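Local structure of Sam-dependent methyltransferases (Streptomyces davawensis, 4D7K) at residues P39-A43 with L92-G96; A115-D119 with A130-R134; F166-F170 with A333-V339; F179-I185 with C245-R251; L254-D259 with G308-T312. The protein catalyses the two S-adenosyl-methionine-dependent methylations that turn 8-amino-8-demethyl-D-riboflavin into the antibiotic roseoflavin. All blocks are in the same frame, centred on the assembly; numbering follows the deposited sequence.

Contact 1: residues P39-A43 with L92-G96; sequences PDLLA and LLRSG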
# COMPACT_ATOMS: atom_id res chain seq x y z
N PRO A 39 3.00 -19.56 4.30
CA PRO A 39 1.68 -20.20 4.23
C PRO A 39 1.78 -21.68 3.88
O PRO A 39 1.03 -22.48 4.43
CB PRO A 39 0.98 -19.44 3.11
CG PRO A 39 1.68 -18.13 3.03
CD PRO A 39 3.11 -18.44 3.34
N ASP A 40 2.69 -22.01 2.97
CA ASP A 40 2.87 -23.38 2.53
C ASP A 40 3.49 -24.24 3.64
O ASP A 40 3.16 -25.42 3.79
CB ASP A 40 3.75 -23.41 1.27
CG ASP A 40 3.21 -22.49 0.17
OD1 ASP A 40 2.38 -22.94 -0.64
OD2 ASP A 40 3.62 -21.31 0.13
N LEU A 41 4.38 -23.64 4.43
CA LEU A 41 4.97 -24.32 5.57
C LEU A 41 3.93 -24.58 6.66
O LEU A 41 4.08 -25.49 7.47
CB LEU A 41 6.14 -23.51 6.14
CG LEU A 41 7.47 -23.49 5.38
CD1 LEU A 41 8.38 -22.41 5.93
CD2 LEU A 41 8.14 -24.86 5.45
N LEU A 42 2.87 -23.78 6.68
CA LEU A 42 1.83 -23.93 7.70
C LEU A 42 0.60 -24.65 7.16
O LEU A 42 -0.42 -24.76 7.84
CB LEU A 42 1.44 -22.55 8.24
CG LEU A 42 2.48 -21.79 9.06
CD1 LEU A 42 2.08 -20.32 9.21
CD2 LEU A 42 2.65 -22.43 10.42
N ALA A 43 0.70 -25.16 5.93
CA ALA A 43 -0.44 -25.76 5.24
C ALA A 43 -1.05 -26.95 5.96
O ALA A 43 -2.22 -27.27 5.75
CB ALA A 43 -0.03 -26.18 3.83
N LEU A 92 -5.17 -18.16 1.36
CA LEU A 92 -5.24 -17.80 -0.06
C LEU A 92 -3.87 -17.43 -0.63
O LEU A 92 -3.72 -17.22 -1.83
CB LEU A 92 -6.21 -16.64 -0.27
CG LEU A 92 -7.67 -16.88 0.11
CD1 LEU A 92 -8.48 -15.60 -0.06
CD2 LEU A 92 -8.25 -18.02 -0.72
N LEU A 93 -2.87 -17.33 0.24
CA LEU A 93 -1.53 -16.99 -0.20
C LEU A 93 -0.69 -18.25 -0.39
O LEU A 93 0.52 -18.17 -0.60
CB LEU A 93 -0.86 -16.03 0.79
CG LEU A 93 -1.52 -14.65 0.91
CD1 LEU A 93 -0.78 -13.75 1.88
CD2 LEU A 93 -1.61 -13.99 -0.45
N ARG A 94 -1.34 -19.41 -0.32
CA ARG A 94 -0.69 -20.66 -0.70
C ARG A 94 -0.74 -20.82 -2.21
O ARG A 94 -1.77 -20.53 -2.83
CB ARG A 94 -1.35 -21.87 -0.03
CG ARG A 94 -1.22 -21.93 1.48
CD ARG A 94 -1.79 -23.24 2.02
NE ARG A 94 -3.18 -23.47 1.62
CZ ARG A 94 -3.56 -24.42 0.77
NH1 ARG A 94 -2.67 -25.24 0.22
NH2 ARG A 94 -4.85 -24.55 0.46
N SER A 95 0.35 -21.29 -2.79
CA SER A 95 0.40 -21.56 -4.22
C SER A 95 -0.64 -22.61 -4.61
O SER A 95 -1.27 -22.51 -5.67
CB SER A 95 1.80 -22.02 -4.63
OG SER A 95 2.79 -21.34 -3.88
N GLY A 96 -0.83 -23.60 -3.75
CA GLY A 96 -1.68 -24.73 -4.05
C GLY A 96 -3.15 -24.58 -3.73
O GLY A 96 -3.91 -25.55 -3.82
O HOH W 1 3.15 -18.79 -0.13
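Asp-40 OD2 and Leu-93 O are bridged by one water, which donates to OD2 at 2.6 Å and to Leu-93 O at 2.7 Å. The other carboxylate oxygen, OD1 of Asp-40, receives a weak hydrogen bond from Ser-95 N, 3.4 Å long and bent to 149° at the hydrogen. CG of Asp-40 stands anti to its own carbonyl carbon (chi1 -53°), which swings the carboxylate across to the loop. Both segments belong to the O-methyltransferase dimerisation domain. The short helix 38-41 meets the loop that leaves helix 88-91 there. Beside the water bridge the contact is apolar. The Pro-39 ring lays CG against Leu-93 CB at 4.0 Å, and the two side chains cross obliquely. Pro-39 CB touches Arg-94 CG at 3.7 Å. Further along the same arginine, CD rests 3.9 Å from Ala-43 CB. The methylenes of Arg-94 thus run past Pro-39 and Ala-43, while its NE forms a salt bridge with Asp-91. Leu-86 of strand 83-86 packs on Pro-39 and Arg-94. Leu-93 also packs on Leu-17 of the second subunit.

Contact 2: residues A115-D119 with A130-R134; sequences AAYGD and AFQLR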
# COMPACT_ATOMS: atom_id res chain seq x y z
N ALA A 115 9.95 -0.64 -7.83
CA ALA A 115 10.79 0.47 -8.27
C ALA A 115 10.17 1.22 -9.45
O ALA A 115 10.42 2.41 -9.64
CB ALA A 115 12.16 -0.03 -8.64
N ALA A 116 9.35 0.52 -10.23
CA ALA A 116 8.66 1.13 -11.36
C ALA A 116 7.55 2.06 -10.89
O ALA A 116 7.43 3.19 -11.37
CB ALA A 116 8.10 0.06 -12.28
N TYR A 117 6.74 1.59 -9.94
CA TYR A 117 5.69 2.42 -9.36
C TYR A 117 6.27 3.64 -8.64
O TYR A 117 5.60 4.66 -8.48
CB TYR A 117 4.81 1.59 -8.42
CG TYR A 117 3.85 0.68 -9.16
CD1 TYR A 117 4.29 -0.51 -9.72
CD2 TYR A 117 2.52 1.04 -9.33
CE1 TYR A 117 3.42 -1.33 -10.42
CE2 TYR A 117 1.65 0.23 -10.02
CZ TYR A 117 2.11 -0.95 -10.56
OH TYR A 117 1.24 -1.76 -11.26
N GLY A 118 7.53 3.54 -8.21
CA GLY A 118 8.22 4.66 -7.61
C GLY A 118 8.60 5.72 -8.63
O GLY A 118 8.57 6.92 -8.34
N ASP A 119 8.96 5.27 -9.83
CA ASP A 119 9.37 6.17 -10.91
C ASP A 119 8.18 6.76 -11.67
O ASP A 119 8.31 7.19 -12.82
CB ASP A 119 10.28 5.44 -11.89
CG ASP A 119 11.71 5.93 -11.83
OD1 ASP A 119 11.93 7.09 -11.39
OD2 ASP A 119 12.62 5.17 -12.23
N ALA A 130 6.95 3.79 -16.90
CA ALA A 130 7.89 3.84 -15.78
C ALA A 130 8.83 2.63 -15.73
O ALA A 130 10.02 2.78 -15.43
CB ALA A 130 7.13 3.96 -14.48
N PHE A 131 8.30 1.45 -16.02
CA PHE A 131 9.10 0.23 -15.97
C PHE A 131 10.28 0.30 -16.93
O PHE A 131 11.37 -0.19 -16.63
CB PHE A 131 8.23 -1.00 -16.30
CG PHE A 131 8.93 -2.32 -16.07
CD1 PHE A 131 9.74 -2.87 -17.04
CD2 PHE A 131 8.76 -3.00 -14.87
CE1 PHE A 131 10.38 -4.08 -16.83
CE2 PHE A 131 9.39 -4.21 -14.65
CZ PHE A 131 10.20 -4.76 -15.63
N GLN A 132 10.07 0.93 -18.09
CA GLN A 132 11.11 1.00 -19.11
C GLN A 132 12.14 2.09 -18.82
O GLN A 132 13.13 2.23 -19.54
CB GLN A 132 10.49 1.23 -20.48
CG GLN A 132 9.52 0.14 -20.91
CD GLN A 132 8.96 0.38 -22.29
OE1 GLN A 132 9.52 1.13 -23.09
NE2 GLN A 132 7.83 -0.26 -22.59
N LEU A 133 11.92 2.86 -17.76
CA LEU A 133 12.89 3.88 -17.36
C LEU A 133 14.02 3.25 -16.55
O LEU A 133 15.18 3.63 -16.69
CB LEU A 133 12.22 5.00 -16.56
CG LEU A 133 11.40 6.03 -17.33
CD1 LEU A 133 10.86 7.09 -16.40
CD2 LEU A 133 12.23 6.67 -18.43
N ARG A 134 13.67 2.30 -15.69
CA ARG A 134 14.65 1.65 -14.83
C ARG A 134 15.18 0.37 -15.48
O ARG A 134 16.27 -0.11 -15.14
CB ARG A 134 14.04 1.35 -13.45
CG ARG A 134 14.97 0.61 -12.50
CD ARG A 134 14.70 0.96 -11.04
NE ARG A 134 15.26 2.27 -10.70
CZ ARG A 134 14.56 3.40 -10.69
NH1 ARG A 134 13.27 3.39 -11.01
NH2 ARG A 134 15.15 4.54 -10.37
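This is a small helix-to-helix packing contact between the end of helix 111-118 and the short helix 131-134. Ala-116 and Phe-131 form its apolar centre, where Ala-116 CA and Phe-131 CA are 4.7 Å apart. The small side chain of Ala-116 is consistent with this close approach. Its CB lies 3.8 Å from Phe-131 CA and 4.1 Å from Phe-131 CD2, oblique to the ring. Phe-131 holds CG anti to the backbone N (chi1 -171°), which carries most of the ring beyond Ala-116, where it stacks on His-135 and meets Phe-142 edge-to-face. Ala-130 fits closely against the last turn of helix 111-118, with CB 3.2 Å from Ala-116 O and 3.8 Å from Asp-119 O. Val-304 of helix 293-305 packs on Ala-116 as well. Tyr-117, next to Ala-116 in the chain, meets the Phe-28 ring of the second subunit.

At the outer side the Arg-134 chain bends at chi2 and chi3 and passes Ala-115, with CD 3.6 Å from Ala-115 CB. Its guanidinium then comes to Asp-119. NH1 of Arg-134 and OD2 of Asp-119 are modelled too close together, so the exact geometry of this salt bridge is doubtful. Opposite charges do face each other here. The chemistry implies an apolar, closely fitted inner side and a pair of opposite charges on the more exposed side.

Contact 3: residues F166-F170 with A333-V339; sequences FADDF and AGDVWAV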
# COMPACT_ATOMS: atom_id res chain seq x y z
N PHE A 166 -12.97 -10.95 -11.41
CA PHE A 166 -13.91 -10.11 -12.14
C PHE A 166 -14.87 -10.90 -13.03
O PHE A 166 -15.63 -10.32 -13.80
CB PHE A 166 -13.17 -9.09 -13.00
CG PHE A 166 -12.55 -7.96 -12.22
CD1 PHE A 166 -13.35 -7.00 -11.62
CD2 PHE A 166 -11.17 -7.85 -12.11
CE1 PHE A 166 -12.78 -5.95 -10.91
CE2 PHE A 166 -10.60 -6.81 -11.41
CZ PHE A 166 -11.40 -5.86 -10.80
N ALA A 167 -14.83 -12.23 -12.91
CA ALA A 167 -15.61 -13.10 -13.79
C ALA A 167 -17.11 -12.81 -13.72
O ALA A 167 -17.76 -12.60 -14.75
CB ALA A 167 -15.34 -14.56 -13.46
N ASP A 168 -17.67 -12.79 -12.51
CA ASP A 168 -19.10 -12.56 -12.34
C ASP A 168 -19.54 -11.20 -12.88
O ASP A 168 -20.64 -11.06 -13.40
CB ASP A 168 -19.49 -12.70 -10.87
CG ASP A 168 -19.34 -14.12 -10.36
OD1 ASP A 168 -19.46 -15.06 -11.17
OD2 ASP A 168 -19.10 -14.29 -9.15
N ASP A 169 -18.67 -10.20 -12.75
CA ASP A 169 -18.97 -8.85 -13.20
C ASP A 169 -19.35 -8.80 -14.68
O ASP A 169 -20.19 -7.99 -15.08
CB ASP A 169 -17.79 -7.91 -12.93
CG ASP A 169 -17.72 -7.47 -11.47
OD1 ASP A 169 -18.75 -7.54 -10.77
OD2 ASP A 169 -16.63 -7.04 -11.03
N PHE A 170 -18.73 -9.65 -15.49
CA PHE A 170 -19.08 -9.73 -16.90
C PHE A 170 -20.35 -10.52 -17.11
O PHE A 170 -21.26 -10.08 -17.81
CB PHE A 170 -17.94 -10.35 -17.71
CG PHE A 170 -16.75 -9.45 -17.88
CD1 PHE A 170 -16.81 -8.35 -18.71
CD2 PHE A 170 -15.57 -9.71 -17.20
CE1 PHE A 170 -15.72 -7.52 -18.86
CE2 PHE A 170 -14.47 -8.88 -17.35
CZ PHE A 170 -14.55 -7.79 -18.18
N ALA A 333 -19.60 -3.22 -16.67
CA ALA A 333 -19.42 -4.53 -16.06
C ALA A 333 -18.67 -4.38 -14.75
O ALA A 333 -17.48 -4.70 -14.66
CB ALA A 333 -18.68 -5.47 -17.01
N GLY A 334 -19.36 -3.87 -13.73
CA GLY A 334 -18.71 -3.53 -12.48
C GLY A 334 -18.17 -2.12 -12.53
O GLY A 334 -18.59 -1.31 -13.35
N ASP A 335 -17.20 -1.82 -11.67
CA ASP A 335 -16.70 -0.46 -11.55
C ASP A 335 -15.43 -0.21 -12.34
O ASP A 335 -14.81 0.85 -12.23
CB ASP A 335 -16.48 -0.12 -10.08
CG ASP A 335 -17.77 -0.06 -9.29
OD1 ASP A 335 -18.81 0.30 -9.88
OD2 ASP A 335 -17.74 -0.38 -8.08
N VAL A 336 -15.03 -1.18 -13.15
CA VAL A 336 -13.83 -1.02 -13.96
C VAL A 336 -14.12 -1.29 -15.42
O VAL A 336 -13.99 -0.41 -16.28
CB VAL A 336 -12.71 -1.96 -13.51
CG1 VAL A 336 -11.49 -1.77 -14.40
CG2 VAL A 336 -12.36 -1.71 -12.06
N TRP A 337 -14.51 -2.53 -15.70
CA TRP A 337 -14.61 -3.02 -17.06
C TRP A 337 -15.97 -2.74 -17.68
O TRP A 337 -16.93 -2.38 -16.99
CB TRP A 337 -14.32 -4.52 -17.09
CG TRP A 337 -13.10 -4.89 -16.31
CD1 TRP A 337 -13.05 -5.58 -15.14
CD2 TRP A 337 -11.74 -4.56 -16.64
NE1 TRP A 337 -11.75 -5.72 -14.72
CE2 TRP A 337 -10.93 -5.10 -15.62
CE3 TRP A 337 -11.13 -3.87 -17.69
CZ2 TRP A 337 -9.54 -4.97 -15.62
CZ3 TRP A 337 -9.75 -3.74 -17.69
CH2 TRP A 337 -8.97 -4.29 -16.67
N ALA A 338 -16.04 -2.90 -18.99
CA ALA A 338 -17.27 -2.69 -19.72
C ALA A 338 -17.34 -3.62 -20.92
O ALA A 338 -16.31 -4.06 -21.43
CB ALA A 338 -17.38 -1.24 -20.17
N VAL A 339 -18.55 -3.93 -21.36
CA VAL A 339 -18.72 -4.69 -22.58
C VAL A 339 -19.15 -3.76 -23.71
O VAL A 339 -20.27 -3.25 -23.70
CB VAL A 339 -19.74 -5.82 -22.42
CG1 VAL A 339 -19.96 -6.53 -23.76
CG2 VAL A 339 -19.26 -6.81 -21.38
O HOH W 2 -16.35 -4.13 -10.08
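Phe-166, Phe-170 and Trp-337 form an aromatic cluster between helix 167-171 and the hairpin of strands 325-333 and 337-344 at one side of the methyltransferase sheet. Phe-166 and Trp-337 make a T-shaped pair. The indole presents its edge to the phenyl face, with the planes at 88° and the five-membered ring centroid 4.5 Å from that of the phenyl. Trp-337 NE1 sits 3.3 Å above the plane of Phe-166, over its centre. CG of Trp-337 is anti to its carbonyl carbon (chi1 -47°), and this helps bring the NE1 edge of the indole to Phe-166. Phe-170 lies at 26° to the five-membered ring but slid aside, so the two rings barely overlap. It meets the tryptophan mainly through CZ, 3.5 Å from Trp-337 CB. Val-336 CG1 covers one face of the indole.

Phe-170 also touches the two strands. Ala-333 CB approaches its CD1 obliquely at 3.8 Å, and Val-339 CG2 meets the ring edge. Ala-333 CB further lies against Asp-169 O. At the hairpin turn a water links the segments, donating to Asp-169 OD2 at 3.1 Å and accepting from Asp-335 N at 2.9 Å.

Contact 4: residues F179-I185 with C245-R251; sequences FTRFADI and CDAYVLR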
# COMPACT_ATOMS: atom_id res chain seq x y z
N PHE A 179 -26.49 -15.65 -27.50
CA PHE A 179 -25.59 -16.09 -28.56
C PHE A 179 -25.33 -17.58 -28.43
O PHE A 179 -25.40 -18.13 -27.33
CB PHE A 179 -24.28 -15.31 -28.54
CG PHE A 179 -24.46 -13.82 -28.66
CD1 PHE A 179 -24.76 -13.25 -29.89
CD2 PHE A 179 -24.34 -13.00 -27.55
CE1 PHE A 179 -24.93 -11.88 -30.01
CE2 PHE A 179 -24.51 -11.64 -27.66
CZ PHE A 179 -24.80 -11.08 -28.89
N THR A 180 -25.04 -18.24 -29.55
CA THR A 180 -24.90 -19.69 -29.55
C THR A 180 -23.53 -20.17 -30.00
O THR A 180 -23.21 -21.36 -29.88
CB THR A 180 -25.96 -20.35 -30.45
OG1 THR A 180 -25.66 -21.75 -30.58
CG2 THR A 180 -25.96 -19.71 -31.83
N ARG A 181 -22.72 -19.26 -30.52
CA ARG A 181 -21.37 -19.62 -30.95
C ARG A 181 -20.38 -18.49 -30.68
O ARG A 181 -20.44 -17.43 -31.29
CB ARG A 181 -21.36 -19.99 -32.43
CG ARG A 181 -20.07 -20.68 -32.85
CD ARG A 181 -20.10 -21.09 -34.31
NE ARG A 181 -18.83 -21.69 -34.72
CZ ARG A 181 -18.46 -21.89 -35.98
NH1 ARG A 181 -19.27 -21.55 -36.97
NH2 ARG A 181 -17.28 -22.44 -36.24
N PHE A 182 -19.46 -18.74 -29.75
CA PHE A 182 -18.52 -17.73 -29.31
C PHE A 182 -17.15 -17.90 -29.96
O PHE A 182 -16.70 -19.02 -30.19
CB PHE A 182 -18.38 -17.77 -27.79
CG PHE A 182 -19.67 -17.55 -27.06
CD1 PHE A 182 -20.51 -18.61 -26.77
CD2 PHE A 182 -20.06 -16.27 -26.69
CE1 PHE A 182 -21.70 -18.41 -26.10
CE2 PHE A 182 -21.25 -16.06 -26.02
CZ PHE A 182 -22.08 -17.13 -25.72
N ALA A 183 -16.51 -16.78 -30.25
CA ALA A 183 -15.17 -16.79 -30.82
C ALA A 183 -14.25 -15.91 -29.98
O ALA A 183 -14.22 -14.69 -30.16
CB ALA A 183 -15.19 -16.32 -32.27
N ASP A 184 -13.52 -16.53 -29.07
CA ASP A 184 -12.62 -15.80 -28.18
C ASP A 184 -11.28 -15.55 -28.85
O ASP A 184 -10.43 -16.44 -28.89
CB ASP A 184 -12.43 -16.56 -26.86
CG ASP A 184 -12.03 -15.64 -25.72
OD1 ASP A 184 -11.44 -14.57 -25.98
OD2 ASP A 184 -12.31 -15.99 -24.55
N ILE A 185 -11.09 -14.35 -29.38
CA ILE A 185 -9.85 -13.99 -30.04
C ILE A 185 -8.82 -13.51 -29.02
O ILE A 185 -8.97 -12.44 -28.43
CB ILE A 185 -10.06 -12.89 -31.10
CG1 ILE A 185 -11.24 -13.26 -32.01
CG2 ILE A 185 -8.79 -12.68 -31.92
CD1 ILE A 185 -11.10 -14.61 -32.67
N CYS A 245 -19.55 -17.43 -36.65
CA CYS A 245 -19.82 -17.20 -35.24
C CYS A 245 -20.69 -15.96 -35.07
O CYS A 245 -20.54 -14.98 -35.80
CB CYS A 245 -18.51 -17.05 -34.46
SG CYS A 245 -17.48 -18.54 -34.46
N ASP A 246 -21.62 -16.01 -34.13
CA ASP A 246 -22.54 -14.90 -33.92
C ASP A 246 -22.09 -14.02 -32.76
O ASP A 246 -22.76 -13.04 -32.42
CB ASP A 246 -23.97 -15.41 -33.70
CG ASP A 246 -24.06 -16.42 -32.58
OD1 ASP A 246 -23.06 -17.11 -32.32
OD2 ASP A 246 -25.14 -16.53 -31.96
N ALA A 247 -20.95 -14.36 -32.17
CA ALA A 247 -20.36 -13.54 -31.11
C ALA A 247 -18.84 -13.62 -31.16
O ALA A 247 -18.26 -14.69 -31.01
CB ALA A 247 -20.88 -13.97 -29.75
N TYR A 248 -18.20 -12.47 -31.38
CA TYR A 248 -16.75 -12.39 -31.37
C TYR A 248 -16.28 -11.56 -30.19
O TYR A 248 -16.79 -10.47 -29.94
CB TYR A 248 -16.24 -11.77 -32.68
CG TYR A 248 -16.41 -12.68 -33.87
CD1 TYR A 248 -17.64 -12.82 -34.49
CD2 TYR A 248 -15.33 -13.39 -34.39
CE1 TYR A 248 -17.80 -13.65 -35.58
CE2 TYR A 248 -15.49 -14.22 -35.49
CZ TYR A 248 -16.72 -14.34 -36.08
OH TYR A 248 -16.89 -15.17 -37.17
N VAL A 249 -15.30 -12.09 -29.45
CA VAL A 249 -14.86 -11.45 -28.21
C VAL A 249 -13.38 -11.05 -28.27
O VAL A 249 -12.52 -11.87 -28.55
CB VAL A 249 -15.09 -12.38 -27.01
CG1 VAL A 249 -14.66 -11.70 -25.72
CG2 VAL A 249 -16.55 -12.82 -26.93
N LEU A 250 -13.12 -9.77 -28.00
CA LEU A 250 -11.76 -9.25 -27.93
C LEU A 250 -11.45 -8.75 -26.52
O LEU A 250 -11.87 -7.65 -26.15
CB LEU A 250 -11.57 -8.11 -28.93
CG LEU A 250 -11.33 -8.49 -30.39
CD1 LEU A 250 -11.43 -7.26 -31.27
CD2 LEU A 250 -9.97 -9.15 -30.53
N ARG A 251 -10.72 -9.54 -25.75
CA ARG A 251 -10.47 -9.20 -24.35
C ARG A 251 -9.01 -8.84 -24.09
O ARG A 251 -8.14 -9.71 -24.03
CB ARG A 251 -10.90 -10.36 -23.45
CG ARG A 251 -10.41 -11.74 -23.88
CD ARG A 251 -10.99 -12.83 -22.99
NE ARG A 251 -10.05 -13.92 -22.77
CZ ARG A 251 -9.22 -13.99 -21.73
NH1 ARG A 251 -9.21 -13.02 -20.82
NH2 ARG A 251 -8.40 -15.02 -21.60
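Strands 181-185 and 247-251 are parallel neighbours in the middle of the Rossmann-like sheet of this class I methyltransferase. Backbone hydrogen bonds run from Ala-183 N to Ala-247 O (2.8 Å), from Val-249 N to Ala-183 O and from Ile-185 N to Val-249 O. Toward the strand starts the bonds to Arg-181 O are weak.

Asp-246 supplies the polar side-chain grip there. Its CG lies between the backbone N and carbonyl carbon (chi1 54°), which brings the carboxylate to the backbone of 180-181. OD2 accepts from Thr-180 N through its syn lone pair at 3.0 Å. OD1 takes a weak, bent bond from Arg-181 N.

Apolar contacts lie on both sheet faces. On the face with Phe-182 and Val-249, Ala-247 CB makes a CH-pi contact over the Phe-179 ring, 4.2 Å from the centroid. On the other face Ala-183 CB meets Tyr-248 CD2 at 3.6 Å, and Ile-185 CB meets Leu-250 CD2. Ile-185 also lies near Phe-237, a predicted S-adenosyl-methionine-binding residue.

The charged groups come last. Asp-184 OD2 pairs with Arg-251 NE at 3.5 Å, while Arg-251 NH2 bonds to Gly-187 O. Cys-245 SG sits 3.4 Å above the guanidinium plane of Arg-181, offset toward its rim.

Contact 5: residues L254-D259 with G308-T312; sequences LEDWAD and GEHRT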
# COMPACT_ATOMS: atom_id res chain seq x y z
N LEU A 254 -6.46 -5.16 -28.17
CA LEU A 254 -6.19 -3.97 -28.96
C LEU A 254 -5.57 -2.85 -28.12
O LEU A 254 -5.33 -1.75 -28.62
CB LEU A 254 -7.48 -3.47 -29.60
CG LEU A 254 -8.30 -4.57 -30.28
CD1 LEU A 254 -9.62 -4.01 -30.81
CD2 LEU A 254 -7.50 -5.21 -31.40
N GLU A 255 -5.31 -3.15 -26.85
CA GLU A 255 -4.74 -2.17 -25.93
C GLU A 255 -3.32 -1.75 -26.34
O GLU A 255 -2.93 -0.61 -26.14
CB GLU A 255 -4.73 -2.73 -24.51
CG GLU A 255 -6.11 -2.91 -23.91
CD GLU A 255 -6.10 -3.79 -22.67
OE1 GLU A 255 -5.14 -4.57 -22.51
OE2 GLU A 255 -7.05 -3.70 -21.87
N ASP A 256 -2.57 -2.69 -26.91
CA ASP A 256 -1.20 -2.40 -27.31
C ASP A 256 -1.00 -2.49 -28.82
O ASP A 256 0.12 -2.36 -29.32
CB ASP A 256 -0.23 -3.35 -26.60
CG ASP A 256 -0.59 -4.81 -26.80
OD1 ASP A 256 -1.77 -5.10 -27.07
OD2 ASP A 256 0.31 -5.67 -26.67
N TRP A 257 -2.08 -2.72 -29.56
CA TRP A 257 -2.03 -2.69 -31.01
C TRP A 257 -2.14 -1.26 -31.53
O TRP A 257 -2.87 -0.45 -30.97
CB TRP A 257 -3.15 -3.55 -31.62
CG TRP A 257 -2.86 -5.02 -31.65
CD1 TRP A 257 -2.27 -5.76 -30.67
CD2 TRP A 257 -3.14 -5.93 -32.72
NE1 TRP A 257 -2.18 -7.07 -31.06
CE2 TRP A 257 -2.70 -7.20 -32.32
CE3 TRP A 257 -3.73 -5.79 -33.98
CZ2 TRP A 257 -2.83 -8.33 -33.12
CZ3 TRP A 257 -3.85 -6.91 -34.79
CH2 TRP A 257 -3.41 -8.16 -34.35
N ALA A 258 -1.41 -0.96 -32.60
CA ALA A 258 -1.50 0.35 -33.23
C ALA A 258 -2.84 0.50 -33.93
O ALA A 258 -3.57 -0.47 -34.11
CB ALA A 258 -0.36 0.54 -34.21
N ASP A 259 -3.18 1.73 -34.31
CA ASP A 259 -4.43 1.99 -35.01
C ASP A 259 -4.48 1.25 -36.34
O ASP A 259 -5.44 0.53 -36.62
CB ASP A 259 -4.62 3.49 -35.25
CG ASP A 259 -5.01 4.24 -33.99
OD1 ASP A 259 -5.48 3.59 -33.04
OD2 ASP A 259 -4.84 5.48 -33.96
N GLY A 308 0.90 0.62 -23.86
CA GLY A 308 -0.46 0.69 -24.37
C GLY A 308 -1.38 1.54 -23.51
O GLY A 308 -1.07 1.84 -22.35
N GLU A 309 -2.52 1.91 -24.07
CA GLU A 309 -3.46 2.80 -23.40
C GLU A 309 -4.92 2.41 -23.67
O GLU A 309 -5.24 1.86 -24.72
CB GLU A 309 -3.21 4.24 -23.84
CG GLU A 309 -3.83 5.31 -22.95
CD GLU A 309 -3.50 6.71 -23.41
OE1 GLU A 309 -2.97 6.87 -24.53
OE2 GLU A 309 -3.77 7.67 -22.65
N HIS A 310 -5.80 2.70 -22.71
CA HIS A 310 -7.23 2.49 -22.90
C HIS A 310 -7.76 3.58 -23.82
O HIS A 310 -7.18 4.66 -23.91
CB HIS A 310 -7.97 2.51 -21.57
CG HIS A 310 -7.58 1.41 -20.64
ND1 HIS A 310 -7.73 0.07 -20.97
CD2 HIS A 310 -7.07 1.43 -19.39
CE1 HIS A 310 -7.31 -0.67 -19.97
NE2 HIS A 310 -6.91 0.13 -18.99
N ARG A 311 -8.86 3.29 -24.51
CA ARG A 311 -9.42 4.25 -25.46
C ARG A 311 -10.74 4.86 -24.97
O ARG A 311 -11.50 4.23 -24.23
CB ARG A 311 -9.63 3.58 -26.82
CG ARG A 311 -8.35 3.28 -27.59
CD ARG A 311 -8.67 2.61 -28.93
NE ARG A 311 -7.51 2.48 -29.80
CZ ARG A 311 -6.73 1.40 -29.86
NH1 ARG A 311 -6.98 0.35 -29.09
NH2 ARG A 311 -5.69 1.37 -30.69
N THR A 312 -10.98 6.11 -25.37
CA THR A 312 -12.26 6.75 -25.11
C THR A 312 -13.29 6.20 -26.08
O THR A 312 -12.94 5.47 -27.00
CB THR A 312 -12.20 8.28 -25.26
OG1 THR A 312 -11.94 8.61 -26.63
CG2 THR A 312 -11.11 8.86 -24.38
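Arg-311 grips Leu-254 O and Asp-259, and Gly-308 lies on Glu-255; these are the close parts of the contact. The Arg-311 chain is extended from CG to NE and brings the guanidinium edge to three oxygens. NH1 donates to Leu-254 O at 2.7 Å with an angle of 160° at the hydrogen. That oxygen lies near the guanidinium plane, but the nitrogen stands above the carbonyl plane, off its lone pairs. NH2 forms a salt bridge with Asp-259 OD1 at 3.2 Å, meeting it nearly end-on to the C-O bond. A weak bond from the same NH2 goes to Trp-257 O. Three oxygens, one of them weakly held, thus grip one flat group, which would limit its rotation. Trp-316 of helix 313-322 makes a cation-pi contact with Arg-311.

The backbones pack directly, Gly-308 CA 3.3 Å from Glu-255 O, which also accepts from Glu-309 N. In the Rossmann-like fold these loops lie side by side, one leading from strand 247-251 to helix 259-270, the other from helix 293-305 to helix 313-322. Trp-257 packs on Phe-237, a predicted S-adenosyl-methionine-binding residue.

Glu-255 and His-310 make a looser, partly buried contact, side by side, OE2 of Glu-255 3.6 Å from CE1 of His-310 at the ring edge. On the solvent side Asp-256 is exposed and poorly ordered. Glu-309 carries its carboxylate to a long, weak ion pair with Arg-65 of the second subunit.

Overall arrangement
Contact 1 lies in the dimerisation domain, and the other four involve the methyltransferase domain. Contacts 1 and 2 have centres 30 Å apart, yet residues of both touch the second subunit. Contacts 3 and 4 reach the same seven-stranded sheet, with centres 17 Å apart, and contact 4 is nested in the chain loop that contact 3 closes. Contact 5 is nested there too, its nearest atoms about 5 Å from contact 3. Contacts 4 and 5 adjoin in sequence and both approach the predicted S-adenosyl-methionine-binding residues. The side chains of Ile-185 and Trp-257 are each about 4 Å from that of Phe-237. Contacts 1 and 4 are 37 Å apart, centre to centre.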